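Local coordinates for protein benzoylformate decarboxylase (PDB 4Q9D) that belongs to the thiamine pyrophosphate-dependent enzymes and carries a magnesium ion in its C-terminal cofactor-binding domain, at residues A359-L364 with T387-T392; V374-T379 with A395-T400; S347-T352 with E504-L509. All blocks are in the same frame, centred on the assembly; numbering follows the deposited sequence.

Interaction 1. Residues A359-L364 with T387-T392; sequences AVYEVL and TWLPTT
Glu-362 lies flat over the indole of Trp-388. Its CB already rests against one face of the ring at the CD2-CE2 bond, and a CG anti to the backbone N (chi1 -179°), with the chain extended beyond it, carries CG and CD on over the six-membered ring. CG sits 3.7 Å from the centroid of the Trp-388 six-membered ring and 11° off its normal, a CH-pi contact, while CD comes within 3.6 Å of Trp-388 CH2. The carboxylate is nearly coplanar with the indole, their planes 6° apart, and Glu-362 OE1 is anchored beyond the ring by Ser-347 OG. The opposite face of the indole is covered near its rim by Thr-387 CG2, and Trp-388 NE1 binds Asn-358 OD1, so the ring is sandwiched and its rotation is fixed as well.

Beside the indole the contact is apolar. Tyr-361 CB meets Trp-388 CB at 3.9 Å. At Leu-389, the residue where the chain leaves helical geometry, Leu-389 CD1 reaches the edge of the Tyr-361 ring, near its plane and 3.8 Å from Tyr-361 CD1; the two side chains cross at about a right angle. Leu-364 CD1 approaches the same methyl, Leu-389 CD1, at 4.1 Å. The phenol of Tyr-361 continues inward, where its OH bonds to Thr-381 and Thr-431.

Helix 357-367 thus packs against the C-terminal end of helix 382-388. Both also lie against the parallel sheet containing strands 373-377 and 428-433, the layered alpha/beta build of a C-terminal thiamine pyrophosphate-binding domain.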
loop_
_atom_site.group_PDB
_atom_site.type_symbol
_atom_site.label_atom_id
_atom_site.label_comp_id
_atom_site.label_asym_id
_atom_site.label_seq_id
_atom_site.Cartn_x
_atom_site.Cartn_y
_atom_site.Cartn_z
ATOM N N ALA B 359 -47.451 -0.703 11.126
ATOM C CA ALA B 359 -48.010 -0.907 12.465
ATOM C C ALA B 359 -46.938 -0.764 13.535
ATOM O O ALA B 359 -47.152 -0.112 14.547
ATOM C CB ALA B 359 -48.646 -2.290 12.573
ATOM N N VAL B 360 -45.786 -1.401 13.316
ATOM C CA VAL B 360 -44.709 -1.415 14.309
ATOM C C VAL B 360 -44.231 -0.014 14.640
ATOM O O VAL B 360 -44.075 0.332 15.804
ATOM C CB VAL B 360 -43.450 -2.224 13.812
ATOM C CG1 VAL B 360 -42.295 -2.087 14.811
ATOM C CG2 VAL B 360 -43.797 -3.665 13.573
ATOM N N TYR B 361 -43.960 0.790 13.609
ATOM C CA TYR B 361 -43.435 2.138 13.851
ATOM C C TYR B 361 -44.459 3.082 14.467
ATOM O O TYR B 361 -44.098 3.966 15.241
ATOM C CB TYR B 361 -42.815 2.738 12.590
ATOM C CG TYR B 361 -41.419 2.215 12.315
ATOM C CD1 TYR B 361 -40.291 2.939 12.699
ATOM C CD2 TYR B 361 -41.228 0.979 11.695
ATOM C CE1 TYR B 361 -38.989 2.432 12.465
ATOM C CE2 TYR B 361 -39.950 0.477 11.454
ATOM C CZ TYR B 361 -38.839 1.204 11.833
ATOM O OH TYR B 361 -37.593 0.684 11.556
ATOM N N GLU B 362 -45.743 2.884 14.163
ATOM C CA GLU B 362 -46.759 3.745 14.790
ATOM C C GLU B 362 -46.861 3.432 16.252
ATOM O O GLU B 362 -46.884 4.332 17.076
ATOM C CB GLU B 362 -48.154 3.607 14.160
ATOM C CG GLU B 362 -49.135 4.569 14.861
ATOM C CD GLU B 362 -50.563 4.481 14.345
ATOM O OE1 GLU B 362 -50.858 3.598 13.494
ATOM O OE2 GLU B 362 -51.387 5.295 14.815
ATOM N N VAL B 363 -46.892 2.145 16.598
ATOM C CA VAL B 363 -46.835 1.790 18.014
ATOM C C VAL B 363 -45.611 2.397 18.707
ATOM O O VAL B 363 -45.701 2.895 19.827
ATOM C CB VAL B 363 -46.814 0.271 18.233
ATOM C CG1 VAL B 363 -46.622 -0.029 19.709
ATOM C CG2 VAL B 363 -48.109 -0.354 17.704
ATOM N N LEU B 364 -44.455 2.362 18.047
ATOM C CA LEU B 364 -43.241 2.949 18.649
ATOM C C LEU B 364 -43.415 4.445 18.886
ATOM O O LEU B 364 -43.047 4.976 19.948
ATOM C CB LEU B 364 -42.034 2.747 17.731
ATOM C CG LEU B 364 -41.255 1.452 17.788
ATOM C CD1 LEU B 364 -40.215 1.546 16.677
ATOM C CD2 LEU B 364 -40.572 1.337 19.145
ATOM N N THR B 387 -42.031 8.234 8.322
ATOM C CA THR B 387 -43.447 8.540 8.549
ATOM C C THR B 387 -43.770 8.728 10.011
ATOM O O THR B 387 -44.442 9.680 10.376
ATOM C CB THR B 387 -44.328 7.429 8.009
ATOM O OG1 THR B 387 -44.080 7.314 6.606
ATOM C CG2 THR B 387 -45.817 7.736 8.253
ATOM N N TRP B 388 -43.256 7.843 10.858
ATOM C CA TRP B 388 -43.701 7.816 12.249
ATOM C C TRP B 388 -42.706 8.316 13.298
ATOM O O TRP B 388 -43.113 8.647 14.409
ATOM C CB TRP B 388 -44.137 6.397 12.615
ATOM C CG TRP B 388 -45.391 5.959 11.881
ATOM C CD1 TRP B 388 -45.487 5.018 10.888
ATOM C CD2 TRP B 388 -46.723 6.452 12.100
ATOM N NE1 TRP B 388 -46.808 4.898 10.476
ATOM C CE2 TRP B 388 -47.580 5.770 11.205
ATOM C CE3 TRP B 388 -47.274 7.413 12.964
ATOM C CZ2 TRP B 388 -48.961 6.012 11.151
ATOM C CZ3 TRP B 388 -48.649 7.652 12.910
ATOM C CH2 TRP B 388 -49.471 6.951 12.007
ATOM N N LEU B 389 -41.408 8.349 12.990
ATOM C CA LEU B 389 -40.450 8.749 14.029
ATOM C C LEU B 389 -39.568 9.898 13.582
ATOM O O LEU B 389 -38.348 9.724 13.434
ATOM C CB LEU B 389 -39.565 7.574 14.455
ATOM C CG LEU B 389 -40.216 6.290 14.953
ATOM C CD1 LEU B 389 -39.114 5.294 15.394
ATOM C CD2 LEU B 389 -41.158 6.569 16.119
ATOM N N PRO B 390 -40.172 11.082 13.379
ATOM C CA PRO B 390 -39.336 12.216 12.966
ATOM C C PRO B 390 -38.328 12.538 14.057
ATOM O O PRO B 390 -38.620 12.406 15.254
ATOM C CB PRO B 390 -40.329 13.378 12.821
ATOM C CG PRO B 390 -41.555 12.957 13.657
ATOM C CD PRO B 390 -41.599 11.448 13.519
ATOM N N THR B 391 -37.139 12.952 13.636
ATOM C CA THR B 391 -36.118 13.354 14.590
ATOM C C THR B 391 -36.316 14.827 14.907
ATOM O O THR B 391 -36.301 15.669 14.000
ATOM C CB THR B 391 -34.731 13.178 13.970
ATOM O OG1 THR B 391 -34.579 11.812 13.591
ATOM C CG2 THR B 391 -33.633 13.569 14.955
ATOM N N THR B 392 -36.469 15.143 16.194
ATOM C CA THR B 392 -36.803 16.505 16.585
ATOM C C THR B 392 -35.778 17.069 17.569
ATOM O O THR B 392 -35.894 18.200 17.969
ATOM C CB THR B 392 -38.231 16.567 17.211
ATOM O OG1 THR B 392 -38.294 15.675 18.322
ATOM C CG2 THR B 392 -39.281 16.130 16.189
#

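Interaction 2. Residues V374-T379 with A395-T400; sequences VVMEST and ASFFAT
Phe-397 holds CG anti to its own N (chi1 178°), which swings the ring across toward strand 374-377 until CZ is 3.8 Å from Met-376 CB. On the other face of the sheet Phe-398 takes the alternative torsion, with CG anti to the carbonyl carbon (chi1 -55°); there Val-375 CG2 is a loose neighbour of Phe-398 CB. Met-376 CB meets the Phe-397 ring from its place on the strand, and a bend at chi2 (67°) turns the thioether off toward helix 382-388.

Between these side chains the backbones pair in parallel. Val-374 N donates to Ser-396 O at 2.8 Å, almost straight at hydrogen but arriving from above the carbonyl plane. Phe-398 N then donates to Val-374 O (3.0 Å), and Met-376 N to Phe-398 O (3.0 Å). CA-H...O contacts reinforce the ladder, with Phe-397 CA 3.3 Å from Val-374 O.

Where the next rung would fall, a water stands in. It accepts from Thr-400 N and donates to Met-376 O, and its bond to Glu-377 OE2 is 2.6 Å long. The carboxylate of Glu-377 is also gripped by the backbone N of Gly-406 and Gly-408. Direct peptide bonds therefore hold the start of this parallel strand pair of the beta-alpha-beta unit, while at its far end the separating strands stay coupled through one water and an acidic side chain that also binds the turn leading into helix 408-421.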
loop_
_atom_site.group_PDB
_atom_site.type_symbol
_atom_site.label_atom_id
_atom_site.label_comp_id
_atom_site.label_asym_id
_atom_site.label_seq_id
_atom_site.Cartn_x
_atom_site.Cartn_y
_atom_site.Cartn_z
ATOM N N VAL B 374 -32.717 7.384 18.644
ATOM C CA VAL B 374 -33.114 6.306 17.763
ATOM C C VAL B 374 -31.875 5.799 17.013
ATOM O O VAL B 374 -31.124 6.610 16.465
ATOM C CB VAL B 374 -34.199 6.776 16.751
ATOM C CG1 VAL B 374 -34.386 5.731 15.625
ATOM C CG2 VAL B 374 -35.532 7.020 17.482
ATOM N N VAL B 375 -31.657 4.475 17.005
ATOM C CA VAL B 375 -30.623 3.863 16.152
ATOM C C VAL B 375 -31.332 3.047 15.075
ATOM O O VAL B 375 -32.212 2.250 15.392
ATOM C CB VAL B 375 -29.664 2.945 16.954
ATOM C CG1 VAL B 375 -28.691 2.243 16.012
ATOM C CG2 VAL B 375 -28.900 3.757 17.980
ATOM N N MET B 376 -30.959 3.237 13.809
ATOM C CA MET B 376 -31.711 2.625 12.711
ATOM C C MET B 376 -30.841 1.664 11.922
ATOM O O MET B 376 -29.758 2.031 11.478
ATOM C CB MET B 376 -32.205 3.712 11.733
ATOM C CG MET B 376 -32.849 3.129 10.445
ATOM S SD MET B 376 -34.418 2.269 10.838
ATOM C CE MET B 376 -35.245 2.358 9.236
ATOM N N GLU B 377 -31.341 0.448 11.727
ATOM C CA GLU B 377 -30.673 -0.551 10.903
ATOM C C GLU B 377 -31.721 -1.500 10.334
ATOM O O GLU B 377 -31.796 -2.663 10.726
ATOM C CB GLU B 377 -29.645 -1.328 11.724
ATOM C CG GLU B 377 -28.661 -2.131 10.889
ATOM C CD GLU B 377 -27.324 -2.314 11.579
ATOM O OE1 GLU B 377 -27.047 -3.435 12.054
ATOM O OE2 GLU B 377 -26.549 -1.337 11.645
ATOM N N SER B 378 -32.566 -0.982 9.453
ATOM C CA SER B 378 -33.647 -1.765 8.869
ATOM C C SER B 378 -34.022 -1.105 7.559
ATOM O O SER B 378 -34.925 -0.270 7.505
ATOM C CB SER B 378 -34.852 -1.806 9.808
ATOM O OG SER B 378 -35.917 -2.548 9.240
ATOM N N THR B 379 -33.307 -1.473 6.505
ATOM C CA THR B 379 -33.387 -0.741 5.240
ATOM C C THR B 379 -34.756 -0.871 4.571
ATOM O O THR B 379 -35.232 0.077 3.941
ATOM C CB THR B 379 -32.309 -1.205 4.264
ATOM O OG1 THR B 379 -32.325 -2.632 4.222
ATOM C CG2 THR B 379 -30.925 -0.732 4.733
ATOM N N ALA B 395 -28.440 15.165 17.969
ATOM C CA ALA B 395 -27.747 13.977 18.466
ATOM C C ALA B 395 -28.706 12.883 18.924
ATOM O O ALA B 395 -28.483 12.250 19.946
ATOM C CB ALA B 395 -26.756 14.353 19.586
ATOM N N SER B 396 -29.769 12.635 18.151
ATOM C CA SER B 396 -30.788 11.696 18.607
ATOM C C SER B 396 -31.160 10.693 17.546
ATOM O O SER B 396 -32.162 9.985 17.675
ATOM C CB SER B 396 -32.037 12.446 19.093
ATOM O OG SER B 396 -31.704 13.268 20.195
ATOM N N PHE B 397 -30.365 10.656 16.486
ATOM C CA PHE B 397 -30.549 9.687 15.418
ATOM C C PHE B 397 -29.160 9.224 14.979
ATOM O O PHE B 397 -28.267 10.056 14.768
ATOM C CB PHE B 397 -31.245 10.284 14.195
ATOM C CG PHE B 397 -31.392 9.303 13.081
ATOM C CD1 PHE B 397 -32.495 8.456 13.035
ATOM C CD2 PHE B 397 -30.396 9.168 12.117
ATOM C CE1 PHE B 397 -32.619 7.485 12.014
ATOM C CE2 PHE B 397 -30.513 8.230 11.102
ATOM C CZ PHE B 397 -31.640 7.384 11.043
ATOM N N PHE B 398 -28.988 7.913 14.841
ATOM C CA PHE B 398 -27.712 7.335 14.373
ATOM C C PHE B 398 -27.946 6.132 13.462
ATOM O O PHE B 398 -28.797 5.287 13.743
ATOM C CB PHE B 398 -26.862 6.868 15.558
ATOM C CG PHE B 398 -26.606 7.941 16.588
ATOM C CD1 PHE B 398 -25.421 8.682 16.570
ATOM C CD2 PHE B 398 -27.541 8.199 17.588
ATOM C CE1 PHE B 398 -25.168 9.679 17.528
ATOM C CE2 PHE B 398 -27.303 9.197 18.559
ATOM C CZ PHE B 398 -26.114 9.936 18.524
ATOM N N ALA B 399 -27.198 6.069 12.369
ATOM C CA ALA B 399 -27.155 4.873 11.538
ATOM C C ALA B 399 -25.732 4.681 11.000
ATOM O O ALA B 399 -24.903 5.607 11.052
ATOM C CB ALA B 399 -28.143 4.975 10.379
ATOM N N THR B 400 -25.477 3.481 10.484
ATOM C CA THR B 400 -24.171 3.113 9.938
ATOM C C THR B 400 -23.574 4.202 9.060
ATOM O O THR B 400 -24.250 4.723 8.156
ATOM C CB THR B 400 -24.246 1.815 9.132
ATOM O OG1 THR B 400 -23.000 1.648 8.442
ATOM C CG2 THR B 400 -25.415 1.866 8.099
HETATM O O HOH W 1 -27.037 1.190 11.224
#

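Interaction 3. Residues S347-T352 with E504-L509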
loop_
_atom_site.group_PDB
_atom_site.type_symbol
_atom_site.label_atom_id
_atom_site.label_comp_id
_atom_site.label_asym_id
_atom_site.label_seq_id
_atom_site.Cartn_x
_atom_site.Cartn_y
_atom_site.Cartn_z
ATOM N N SER B 347 -53.089 4.341 9.609
ATOM C CA SER B 347 -52.833 3.463 10.736
ATOM C C SER B 347 -53.173 2.001 10.478
ATOM O O SER B 347 -54.217 1.699 9.910
ATOM C CB SER B 347 -53.621 3.937 11.947
ATOM O OG SER B 347 -53.473 2.985 12.964
ATOM N N ASP B 348 -52.290 1.097 10.899
ATOM C CA ASP B 348 -52.588 -0.339 10.883
ATOM C C ASP B 348 -52.717 -0.876 12.307
ATOM O O ASP B 348 -52.530 -2.062 12.554
ATOM C CB ASP B 348 -51.493 -1.109 10.159
ATOM C CG ASP B 348 -51.525 -0.899 8.667
ATOM O OD1 ASP B 348 -52.642 -0.805 8.117
ATOM O OD2 ASP B 348 -50.435 -0.834 8.045
ATOM N N ILE B 349 -53.009 0.009 13.248
ATOM C CA ILE B 349 -53.307 -0.397 14.625
ATOM C C ILE B 349 -54.825 -0.453 14.780
ATOM O O ILE B 349 -55.513 0.446 14.296
ATOM C CB ILE B 349 -52.804 0.665 15.605
ATOM C CG1 ILE B 349 -51.281 0.725 15.603
ATOM C CG2 ILE B 349 -53.392 0.465 17.016
ATOM C CD1 ILE B 349 -50.753 1.764 16.589
ATOM N N PRO B 350 -55.354 -1.497 15.437
ATOM C CA PRO B 350 -54.600 -2.634 15.978
ATOM C C PRO B 350 -54.350 -3.711 14.941
ATOM O O PRO B 350 -54.943 -3.728 13.868
ATOM C CB PRO B 350 -55.531 -3.183 17.061
ATOM C CG PRO B 350 -56.922 -2.928 16.468
ATOM C CD PRO B 350 -56.792 -1.567 15.802
ATOM N N SER B 351 -53.452 -4.625 15.271
ATOM C CA SER B 351 -53.066 -5.653 14.326
ATOM C C SER B 351 -52.478 -6.832 15.102
ATOM O O SER B 351 -51.898 -6.649 16.181
ATOM C CB SER B 351 -52.066 -5.062 13.322
ATOM O OG SER B 351 -51.759 -5.986 12.308
ATOM N N THR B 352 -52.661 -8.047 14.594
ATOM C CA THR B 352 -52.002 -9.179 15.216
ATOM C C THR B 352 -50.754 -9.550 14.409
ATOM O O THR B 352 -50.644 -9.228 13.227
ATOM C CB THR B 352 -52.898 -10.435 15.333
ATOM O OG1 THR B 352 -53.353 -10.797 14.032
ATOM C CG2 THR B 352 -54.079 -10.200 16.260
ATOM N N GLU B 504 -46.998 -10.655 19.944
ATOM C CA GLU B 504 -48.063 -11.297 19.157
ATOM C C GLU B 504 -49.053 -10.322 18.502
ATOM O O GLU B 504 -49.866 -10.704 17.647
ATOM C CB GLU B 504 -48.824 -12.283 20.045
ATOM C CG GLU B 504 -47.919 -13.375 20.627
ATOM C CD GLU B 504 -48.506 -14.104 21.844
ATOM O OE1 GLU B 504 -49.748 -14.152 22.011
ATOM O OE2 GLU B 504 -47.704 -14.637 22.643
ATOM N N SER B 505 -48.972 -9.057 18.880
ATOM C CA SER B 505 -49.963 -8.086 18.443
ATOM C C SER B 505 -49.452 -6.696 18.724
ATOM O O SER B 505 -48.473 -6.518 19.474
ATOM C CB SER B 505 -51.249 -8.277 19.252
ATOM O OG SER B 505 -50.998 -7.963 20.624
ATOM N N THR B 506 -50.141 -5.702 18.176
ATOM C CA THR B 506 -49.822 -4.322 18.502
ATOM C C THR B 506 -50.074 -4.023 19.975
ATOM O O THR B 506 -49.333 -3.234 20.581
ATOM C CB THR B 506 -50.577 -3.332 17.599
ATOM O OG1 THR B 506 -51.982 -3.629 17.625
ATOM C CG2 THR B 506 -50.064 -3.438 16.168
ATOM N N ASP B 507 -51.094 -4.644 20.573
ATOM C CA ASP B 507 -51.308 -4.427 22.015
ATOM C C ASP B 507 -50.126 -4.925 22.834
ATOM O O ASP B 507 -49.694 -4.265 23.778
ATOM C CB ASP B 507 -52.541 -5.157 22.548
ATOM C CG ASP B 507 -53.857 -4.544 22.057
ATOM O OD1 ASP B 507 -53.960 -3.299 21.951
ATOM O OD2 ASP B 507 -54.789 -5.327 21.783
ATOM N N MET B 508 -49.679 -6.134 22.526
ATOM C CA MET B 508 -48.565 -6.736 23.268
ATOM C C MET B 508 -47.288 -5.924 23.044
ATOM O O MET B 508 -46.551 -5.643 23.989
ATOM C CB MET B 508 -48.371 -8.185 22.851
ATOM C CG MET B 508 -47.440 -8.917 23.790
ATOM S SD MET B 508 -47.298 -10.651 23.398
ATOM C CE MET B 508 -45.742 -11.009 24.258
ATOM N N LEU B 509 -47.063 -5.503 21.801
ATOM C CA LEU B 509 -45.922 -4.640 21.480
ATOM C C LEU B 509 -45.918 -3.396 22.359
ATOM O O LEU B 509 -44.896 -3.005 22.960
ATOM C CB LEU B 509 -45.932 -4.258 19.983
ATOM C CG LEU B 509 -44.817 -3.289 19.547
ATOM C CD1 LEU B 509 -43.417 -3.850 19.902
ATOM C CD2 LEU B 509 -44.934 -3.050 18.056
HETATM O O HOH W 2 -53.657 -5.808 19.057
#
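The N-capped start of helix 506-518 is the motif here: Thr-506, the first residue of the helix, docks onto Ser-351 in the loop that leads into helix 357-367. Thr-506 grips both ends of the Ser-351 backbone. Its N donates to Ser-351 O at 2.8 Å, nearly in line with the carbonyl, and its hydroxyl oxygen OG1 accepts from Ser-351 N at 2.9 Å, with a more bent N-H...O angle of 150°. The second bond depends on the side-chain torsion: chi1 of 53° sets OG1 between the backbone N and carbonyl carbon, facing the loop, and leaves the methyl CG2 to pack 3.8 Å from Ser-351 CB. The same OG1 lies 3.2 Å from the CA of Pro-350, a proline preceded by a cis peptide bond.

The two segments run in nearly opposite directions where they touch, and Thr-352 and Ser-505 form a single backbone bridge with their CA atoms 4.0 Å apart. A further backbone bond, between Glu-504 and Ala-353, carries the pairing on. At the surface a water accepts from Asp-507 N and reaches Ser-351 O only weakly. Toward the interior, Ile-349 turns its side chain onto helix 357-367; its N is held at 3.0 Å by Ser-347 OG in an ST turn.

The loop is therefore pinned to a helix start whose first turn is itself closed: Ser-505 OG accepts from Met-508 N at 3.0 Å, with an N-H...O angle of 167°.

From the N-terminal side, the chain first meets loop 347-352, whose partner 504-509 comes 152 residues later; interaction 3 closes this long loop, and both other contacts nest inside it. Helix 357-367, strand 373-377, helix 382-388 and strand 397-399 then follow in order. Interaction 1 pairs the two helices and interaction 2 the two strands, so their segments alternate and the contacts cross. They touch where Tyr-361 OH packs on Met-376 SD. Interactions 1 and 3 also meet, as Val-363 packs on Ile-349 and Leu-509. Interactions 2 and 3 stay apart, about 13 Å between nearest atoms, with helix 357-367 joining the surface loop to the sheet.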